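PDB 3BVO: iron-sulfur cluster co-chaperone protein HscB from Homo sapiens, which acts as a J-type co-chaperone in mitochondrial iron-sulfur cluster assembly, working with ISCU and HSPA9, and is required for cluster incorporation into succinate dehydrogenase. Local coordinates for residues A[133-144]-A[192-203]. Residues are numbered along the deposited sequence; the frame is centred on the assembly and turned at random.
Sequences FLIEIMEINEKL and YFSNIEEKIKLK
In the C-terminal three-helix domain of HscB, helices 131-146 and 180-203 pack side by side, F133 against Y192 at one end and L144 against I200 towards the other, with K203 beyond. The axes of the two segments run parallel (1°) with a closest approach of 11.8 Å, a spacing filled by large aromatic and aliphatic side chains. F133 has CG anti to the backbone N (chi1 175°), which carries its ring across to Y192. There it makes an offset edge-to-face pair, with planes at 66° and F133 CE2 lying 3.7 Å from Y192 CD2 over the tyrosine face. F133 CE1 comes up to the edge of the F193 ring, 3.6 Å from F193 CE1. Cutting F133 back to an alanine would probably leave the Y192 face without its edge-on ring and open a gap beside F193. Further along, I196 CD1 sits 3.8 Å from both I137 CD1 and I140 CG2, and L144 CD1 reaches I200 CG1 at the same separation. K203 NZ hydrogen-bonds mainly to A147 O and adds a weak 3.3 Å bond to L144 O, while Y192 OH hydrogen-bonds to D126 OD2. Helix 150-176 touches F193 through K163 and Q164, completing the three-helix bundle characteristic of the HscB C-terminal domain.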
ATOM      1  N   PHE A 133     -20.636 -14.279   6.608  1.00 70.16           N
ATOM      2  CA  PHE A 133     -20.156 -12.995   6.128  1.00 68.58           C
ATOM      3  C   PHE A 133     -21.058 -12.479   5.023  1.00 67.57           C
ATOM      4  O   PHE A 133     -21.471 -11.319   5.065  1.00 67.74           O
ATOM      5  CB  PHE A 133     -18.698 -13.093   5.655  1.00 67.97           C
ATOM      6  CG  PHE A 133     -18.186 -11.840   5.034  1.00 65.00           C
ATOM      7  CD1 PHE A 133     -17.706 -10.800   5.832  1.00 66.88           C
ATOM      8  CD2 PHE A 133     -18.197 -11.680   3.649  1.00 66.64           C
ATOM      9  CE1 PHE A 133     -17.232  -9.612   5.257  1.00 68.30           C
ATOM     10  CE2 PHE A 133     -17.727 -10.501   3.052  1.00 68.41           C
ATOM     11  CZ  PHE A 133     -17.242  -9.461   3.862  1.00 68.03           C
ATOM     12  N   LEU A 134     -21.366 -13.338   4.049  1.00 66.99           N
ATOM     13  CA  LEU A 134     -22.305 -12.981   2.982  1.00 66.88           C
ATOM     14  C   LEU A 134     -23.579 -12.386   3.564  1.00 67.59           C
ATOM     15  O   LEU A 134     -24.024 -11.334   3.123  1.00 67.71           O
ATOM     16  CB  LEU A 134     -22.636 -14.185   2.100  1.00 66.18           C
ATOM     17  CG  LEU A 134     -21.573 -14.742   1.147  1.00 64.68           C
ATOM     18  CD1 LEU A 134     -22.125 -15.960   0.436  1.00 59.04           C
ATOM     19  CD2 LEU A 134     -21.080 -13.718   0.124  1.00 65.74           C
ATOM     20  N   ILE A 135     -24.134 -13.051   4.577  1.00 68.61           N
ATOM     21  CA  ILE A 135     -25.309 -12.559   5.294  1.00 69.75           C
ATOM     22  C   ILE A 135     -25.108 -11.137   5.812  1.00 71.01           C
ATOM     23  O   ILE A 135     -25.969 -10.278   5.601  1.00 71.56           O
ATOM     24  CB  ILE A 135     -25.737 -13.524   6.438  1.00 69.70           C
ATOM     25  CG1 ILE A 135     -26.737 -14.563   5.925  1.00 67.98           C
ATOM     26  CG2 ILE A 135     -26.382 -12.777   7.584  1.00 71.54           C
ATOM     27  CD1 ILE A 135     -26.124 -15.868   5.494  1.00 65.70           C
ATOM     28  N   GLU A 136     -23.976 -10.893   6.471  1.00 72.41           N
ATOM     29  CA  GLU A 136     -23.639  -9.557   6.978  1.00 74.33           C
ATOM     30  C   GLU A 136     -23.661  -8.534   5.858  1.00 74.28           C
ATOM     31  O   GLU A 136     -24.182  -7.431   6.019  1.00 73.45           O
ATOM     32  CB  GLU A 136     -22.262  -9.546   7.655  1.00 73.42           C
ATOM     33  CG  GLU A 136     -22.238 -10.260   8.996  1.00 76.81           C
ATOM     34  CD  GLU A 136     -20.830 -10.607   9.471  1.00 76.63           C
ATOM     35  OE1 GLU A 136     -19.978  -9.684   9.522  1.00 87.81           O
ATOM     36  OE2 GLU A 136     -20.578 -11.801   9.798  1.00 78.26           O
ATOM     37  N   ILE A 137     -23.103  -8.931   4.718  1.00 75.16           N
ATOM     38  CA  ILE A 137     -22.919  -8.041   3.579  1.00 76.39           C
ATOM     39  C   ILE A 137     -24.226  -7.582   2.959  1.00 77.34           C
ATOM     40  O   ILE A 137     -24.370  -6.423   2.567  1.00 77.47           O
ATOM     41  CB  ILE A 137     -22.010  -8.682   2.519  1.00 76.22           C
ATOM     42  CG1 ILE A 137     -20.555  -8.452   2.895  1.00 76.82           C
ATOM     43  CG2 ILE A 137     -22.286  -8.116   1.127  1.00 79.67           C
ATOM     44  CD1 ILE A 137     -20.153  -6.968   2.978  1.00 82.70           C
HETATM   45  N   MSE A 138     -25.184  -8.491   2.880  1.00 78.57           N
HETATM   46  CA  MSE A 138     -26.453  -8.141   2.291  1.00 80.75           C
HETATM   47  C   MSE A 138     -27.321  -7.382   3.284  1.00 77.69           C
HETATM   48  O   MSE A 138     -28.208  -6.620   2.893  1.00 77.56           O
HETATM   49  CB  MSE A 138     -27.144  -9.375   1.737  1.00 79.35           C
HETATM   50  CG  MSE A 138     -27.746 -10.267   2.756  1.00 79.83           C
HETATM   51 SE   MSE A 138     -28.901 -11.483   1.790  1.00 88.73          SE
HETATM   52  CE  MSE A 138     -27.553 -12.870   1.433  1.00 87.26           C
ATOM     53  N   GLU A 139     -27.029  -7.578   4.565  1.00 75.14           N
ATOM     54  CA  GLU A 139     -27.669  -6.832   5.629  1.00 73.31           C
ATOM     55  C   GLU A 139     -27.213  -5.369   5.623  1.00 71.82           C
ATOM     56  O   GLU A 139     -28.039  -4.452   5.656  1.00 72.31           O
ATOM     57  CB  GLU A 139     -27.383  -7.498   6.968  1.00 73.24           C
ATOM     58  CG  GLU A 139     -28.087  -6.865   8.142  1.00 76.72           C
ATOM     59  CD  GLU A 139     -28.145  -7.777   9.343  1.00 81.84           C
ATOM     60  OE1 GLU A 139     -28.126  -9.011   9.155  1.00 84.57           O
ATOM     61  OE2 GLU A 139     -28.219  -7.257  10.476  1.00 83.19           O
ATOM     62  N   ILE A 140     -25.901  -5.158   5.567  1.00 69.74           N
ATOM     63  CA  ILE A 140     -25.341  -3.819   5.444  1.00 68.15           C
ATOM     64  C   ILE A 140     -25.918  -3.125   4.212  1.00 67.72           C
ATOM     65  O   ILE A 140     -26.402  -1.982   4.293  1.00 68.25           O
ATOM     66  CB  ILE A 140     -23.798  -3.843   5.321  1.00 67.81           C
ATOM     67  CG1 ILE A 140     -23.149  -4.714   6.409  1.00 67.06           C
ATOM     68  CG2 ILE A 140     -23.237  -2.430   5.344  1.00 65.18           C
ATOM     69  CD1 ILE A 140     -23.421  -4.284   7.849  1.00 66.77           C
ATOM     70  N   ASN A 141     -25.857  -3.823   3.077  1.00 66.13           N
ATOM     71  CA  ASN A 141     -26.464  -3.361   1.828  1.00 64.84           C
ATOM     72  C   ASN A 141     -27.893  -2.834   2.011  1.00 63.88           C
ATOM     73  O   ASN A 141     -28.173  -1.670   1.725  1.00 62.80           O
ATOM     74  CB  ASN A 141     -26.430  -4.481   0.780  1.00 64.04           C
ATOM     75  CG  ASN A 141     -25.090  -4.575   0.066  1.00 63.63           C
ATOM     76  OD1 ASN A 141     -24.202  -3.738   0.255  1.00 63.01           O
ATOM     77  ND2 ASN A 141     -24.943  -5.592  -0.768  1.00 62.24           N
ATOM     78  N   GLU A 142     -28.770  -3.701   2.511  1.00 64.01           N
ATOM     79  CA  GLU A 142     -30.157  -3.361   2.786  1.00 64.76           C
ATOM     80  C   GLU A 142     -30.197  -2.087   3.617  1.00 65.36           C
ATOM     81  O   GLU A 142     -30.819  -1.099   3.214  1.00 65.49           O
ATOM     82  CB  GLU A 142     -30.840  -4.511   3.534  1.00 65.04           C
ATOM     83  CG  GLU A 142     -32.365  -4.490   3.516  1.00 69.80           C
ATOM     84  CD  GLU A 142     -32.971  -5.118   2.260  1.00 77.20           C
ATOM     85  OE1 GLU A 142     -32.250  -5.287   1.254  1.00 80.42           O
ATOM     86  OE2 GLU A 142     -34.179  -5.439   2.276  1.00 73.70           O
ATOM     87  N   LYS A 143     -29.502  -2.105   4.757  1.00 65.27           N
ATOM     88  CA  LYS A 143     -29.443  -0.949   5.645  1.00 64.96           C
ATOM     89  C   LYS A 143     -29.081   0.329   4.902  1.00 64.52           C
ATOM     90  O   LYS A 143     -29.798   1.322   5.001  1.00 65.03           O
ATOM     91  CB  LYS A 143     -28.471  -1.187   6.798  1.00 65.05           C
ATOM     92  CG  LYS A 143     -29.124  -1.742   8.042  1.00 66.46           C
ATOM     93  CD  LYS A 143     -28.289  -1.408   9.268  1.00 72.97           C
ATOM     94  CE  LYS A 143     -28.987  -1.837  10.546  1.00 78.21           C
ATOM     95  NZ  LYS A 143     -28.981  -3.317  10.691  1.00 80.66           N
ATOM     96  N   LEU A 144     -27.982   0.293   4.151  1.00 63.83           N
ATOM     97  CA  LEU A 144     -27.530   1.456   3.389  1.00 63.38           C
ATOM     98  C   LEU A 144     -28.580   1.902   2.368  1.00 63.57           C
ATOM     99  O   LEU A 144     -28.931   3.087   2.305  1.00 64.03           O
ATOM    100  CB  LEU A 144     -26.183   1.174   2.719  1.00 63.34           C
ATOM    101  CG  LEU A 144     -25.527   2.317   1.941  1.00 63.64           C
ATOM    102  CD1 LEU A 144     -25.242   3.518   2.843  1.00 61.11           C
ATOM    103  CD2 LEU A 144     -24.250   1.837   1.229  1.00 62.69           C
ATOM    104  N   TYR A 192     -14.366  -5.533   0.884  1.00 76.17           N
ATOM    105  CA  TYR A 192     -15.799  -5.245   0.892  1.00 74.93           C
ATOM    106  C   TYR A 192     -16.130  -3.977   1.646  1.00 74.15           C
ATOM    107  O   TYR A 192     -16.736  -3.053   1.097  1.00 74.57           O
ATOM    108  CB  TYR A 192     -16.604  -6.413   1.448  1.00 74.60           C
ATOM    109  CG  TYR A 192     -16.764  -7.519   0.436  1.00 80.86           C
ATOM    110  CD1 TYR A 192     -17.779  -7.471  -0.536  1.00 81.50           C
ATOM    111  CD2 TYR A 192     -15.891  -8.612   0.426  1.00 81.09           C
ATOM    112  CE1 TYR A 192     -17.917  -8.498  -1.485  1.00 80.77           C
ATOM    113  CE2 TYR A 192     -16.024  -9.640  -0.514  1.00 79.28           C
ATOM    114  CZ  TYR A 192     -17.032  -9.574  -1.463  1.00 78.40           C
ATOM    115  OH  TYR A 192     -17.155 -10.588  -2.385  1.00 82.08           O
ATOM    116  N   PHE A 193     -15.712  -3.915   2.898  1.00 72.84           N
ATOM    117  CA  PHE A 193     -16.066  -2.776   3.713  1.00 72.29           C
ATOM    118  C   PHE A 193     -15.504  -1.461   3.203  1.00 72.39           C
ATOM    119  O   PHE A 193     -16.146  -0.437   3.381  1.00 73.27           O
ATOM    120  CB  PHE A 193     -15.754  -3.029   5.183  1.00 72.42           C
ATOM    121  CG  PHE A 193     -16.743  -3.947   5.845  1.00 72.51           C
ATOM    122  CD1 PHE A 193     -16.879  -5.273   5.422  1.00 73.78           C
ATOM    123  CD2 PHE A 193     -17.554  -3.490   6.865  1.00 69.73           C
ATOM    124  CE1 PHE A 193     -17.810  -6.128   6.009  1.00 70.83           C
ATOM    125  CE2 PHE A 193     -18.486  -4.341   7.460  1.00 72.68           C
ATOM    126  CZ  PHE A 193     -18.611  -5.665   7.030  1.00 71.51           C
ATOM    127  N   SER A 194     -14.349  -1.484   2.535  1.00 72.07           N
ATOM    128  CA  SER A 194     -13.801  -0.271   1.904  1.00 71.47           C
ATOM    129  C   SER A 194     -14.736   0.285   0.856  1.00 71.64           C
ATOM    130  O   SER A 194     -15.039   1.474   0.862  1.00 72.58           O
ATOM    131  CB  SER A 194     -12.460  -0.546   1.260  1.00 71.18           C
ATOM    132  OG  SER A 194     -11.507  -0.790   2.264  1.00 78.05           O
ATOM    133  N   ASN A 195     -15.191  -0.575  -0.049  1.00 71.23           N
ATOM    134  CA  ASN A 195     -16.234  -0.191  -0.984  1.00 71.43           C
ATOM    135  C   ASN A 195     -17.434   0.439  -0.266  1.00 70.33           C
ATOM    136  O   ASN A 195     -17.825   1.560  -0.563  1.00 69.63           O
ATOM    137  CB  ASN A 195     -16.667  -1.393  -1.818  1.00 72.08           C
ATOM    138  CG  ASN A 195     -15.577  -1.876  -2.740  1.00 77.71           C
ATOM    139  OD1 ASN A 195     -15.524  -3.055  -3.093  1.00 84.05           O
ATOM    140  ND2 ASN A 195     -14.694  -0.965  -3.145  1.00 80.55           N
ATOM    141  N   ILE A 196     -17.985  -0.272   0.706  1.00 69.86           N
ATOM    142  CA  ILE A 196     -19.136   0.228   1.422  1.00 70.04           C
ATOM    143  C   ILE A 196     -18.822   1.586   2.013  1.00 69.25           C
ATOM    144  O   ILE A 196     -19.678   2.473   2.021  1.00 69.80           O
ATOM    145  CB  ILE A 196     -19.620  -0.750   2.502  1.00 70.12           C
ATOM    146  CG1 ILE A 196     -20.097  -2.049   1.846  1.00 73.01           C
ATOM    147  CG2 ILE A 196     -20.755  -0.141   3.292  1.00 69.31           C
ATOM    148  CD1 ILE A 196     -20.435  -3.173   2.829  1.00 71.40           C
ATOM    149  N   GLU A 197     -17.590   1.762   2.477  1.00 68.00           N
ATOM    150  CA  GLU A 197     -17.192   3.032   3.063  1.00 67.51           C
ATOM    151  C   GLU A 197     -17.258   4.131   2.033  1.00 66.98           C
ATOM    152  O   GLU A 197     -17.777   5.218   2.301  1.00 66.05           O
ATOM    153  CB  GLU A 197     -15.781   2.963   3.615  1.00 67.51           C
ATOM    154  CG  GLU A 197     -15.654   2.168   4.884  1.00 71.48           C
ATOM    155  CD  GLU A 197     -14.394   2.511   5.645  1.00 77.09           C
ATOM    156  OE1 GLU A 197     -13.600   1.585   5.933  1.00 74.89           O
ATOM    157  OE2 GLU A 197     -14.203   3.718   5.948  1.00 88.26           O
ATOM    158  N   GLU A 198     -16.736   3.820   0.848  1.00 67.05           N
ATOM    159  CA  GLU A 198     -16.626   4.789  -0.225  1.00 67.24           C
ATOM    160  C   GLU A 198     -18.010   5.174  -0.714  1.00 66.82           C
ATOM    161  O   GLU A 198     -18.254   6.331  -1.027  1.00 67.28           O
ATOM    162  CB  GLU A 198     -15.757   4.232  -1.356  1.00 67.77           C
ATOM    163  CG  GLU A 198     -15.198   5.283  -2.349  1.00 74.74           C
ATOM    164  CD  GLU A 198     -14.233   6.322  -1.729  1.00 80.50           C
ATOM    165  OE1 GLU A 198     -13.467   5.989  -0.792  1.00 80.55           O
ATOM    166  OE2 GLU A 198     -14.239   7.485  -2.200  1.00 81.36           O
ATOM    167  N   LYS A 199     -18.918   4.206  -0.746  1.00 66.62           N
ATOM    168  CA  LYS A 199     -20.296   4.448  -1.155  1.00 66.47           C
ATOM    169  C   LYS A 199     -21.000   5.381  -0.187  1.00 64.91           C
ATOM    170  O   LYS A 199     -21.771   6.246  -0.602  1.00 63.90           O
ATOM    171  CB  LYS A 199     -21.057   3.130  -1.324  1.00 65.81           C
ATOM    172  CG  LYS A 199     -20.655   2.414  -2.612  1.00 69.72           C
ATOM    173  CD  LYS A 199     -21.439   1.138  -2.878  1.00 68.82           C
ATOM    174  CE  LYS A 199     -20.974   0.508  -4.184  1.00 75.82           C
ATOM    175  NZ  LYS A 199     -21.217  -0.957  -4.215  1.00 82.68           N
ATOM    176  N   ILE A 200     -20.708   5.211   1.099  1.00 64.13           N
ATOM    177  CA  ILE A 200     -21.264   6.064   2.136  1.00 63.72           C
ATOM    178  C   ILE A 200     -20.779   7.498   1.922  1.00 64.71           C
ATOM    179  O   ILE A 200     -21.589   8.436   1.886  1.00 65.16           O
ATOM    180  CB  ILE A 200     -20.908   5.540   3.548  1.00 63.25           C
ATOM    181  CG1 ILE A 200     -21.697   4.265   3.845  1.00 61.88           C
ATOM    182  CG2 ILE A 200     -21.193   6.580   4.621  1.00 60.12           C
ATOM    183  CD1 ILE A 200     -21.032   3.343   4.852  1.00 61.89           C
ATOM    184  N   LYS A 201     -19.465   7.654   1.754  1.00 64.92           N
ATOM    185  CA  LYS A 201     -18.851   8.959   1.508  1.00 64.61           C
ATOM    186  C   LYS A 201     -19.405   9.606   0.250  1.00 64.72           C
ATOM    187  O   LYS A 201     -19.705  10.802   0.245  1.00 64.99           O
ATOM    188  CB  LYS A 201     -17.334   8.841   1.420  1.00 64.47           C
ATOM    189  CG  LYS A 201     -16.629   8.856   2.765  1.00 66.32           C
ATOM    190  CD  LYS A 201     -15.270   8.170   2.672  1.00 68.67           C
ATOM    191  CE  LYS A 201     -14.433   8.372   3.937  1.00 70.96           C
ATOM    192  NZ  LYS A 201     -13.050   7.805   3.799  1.00 64.00           N
ATOM    193  N   LEU A 202     -19.561   8.815  -0.805  1.00 64.76           N
ATOM    194  CA  LEU A 202     -20.203   9.299  -2.023  1.00 65.54           C
ATOM    195  C   LEU A 202     -21.649   9.770  -1.765  1.00 66.67           C
ATOM    196  O   LEU A 202     -22.059  10.819  -2.269  1.00 67.16           O
ATOM    197  CB  LEU A 202     -20.143   8.244  -3.134  1.00 65.62           C
ATOM    198  CG  LEU A 202     -18.798   7.987  -3.835  1.00 65.57           C
ATOM    199  CD1 LEU A 202     -18.912   6.916  -4.911  1.00 63.07           C
ATOM    200  CD2 LEU A 202     -18.242   9.260  -4.442  1.00 67.27           C
ATOM    201  N   LYS A 203     -22.401   9.012  -0.961  1.00 66.62           N
ATOM    202  CA  LYS A 203     -23.754   9.393  -0.566  1.00 66.22           C
ATOM    203  C   LYS A 203     -23.737  10.672   0.287  1.00 67.03           C
ATOM    204  O   LYS A 203     -24.679  11.482   0.249  1.00 66.16           O
ATOM    205  CB  LYS A 203     -24.442   8.240   0.178  1.00 65.79           C
ATOM    206  CG  LYS A 203     -25.962   8.180  -0.024  1.00 67.32           C
ATOM    207  CD  LYS A 203     -26.554   6.786   0.187  1.00 66.39           C
ATOM    208  CE  LYS A 203     -28.009   6.732  -0.319  1.00 69.96           C
ATOM    209  NZ  LYS A 203     -28.784   5.540   0.178  1.00 65.94           N
TER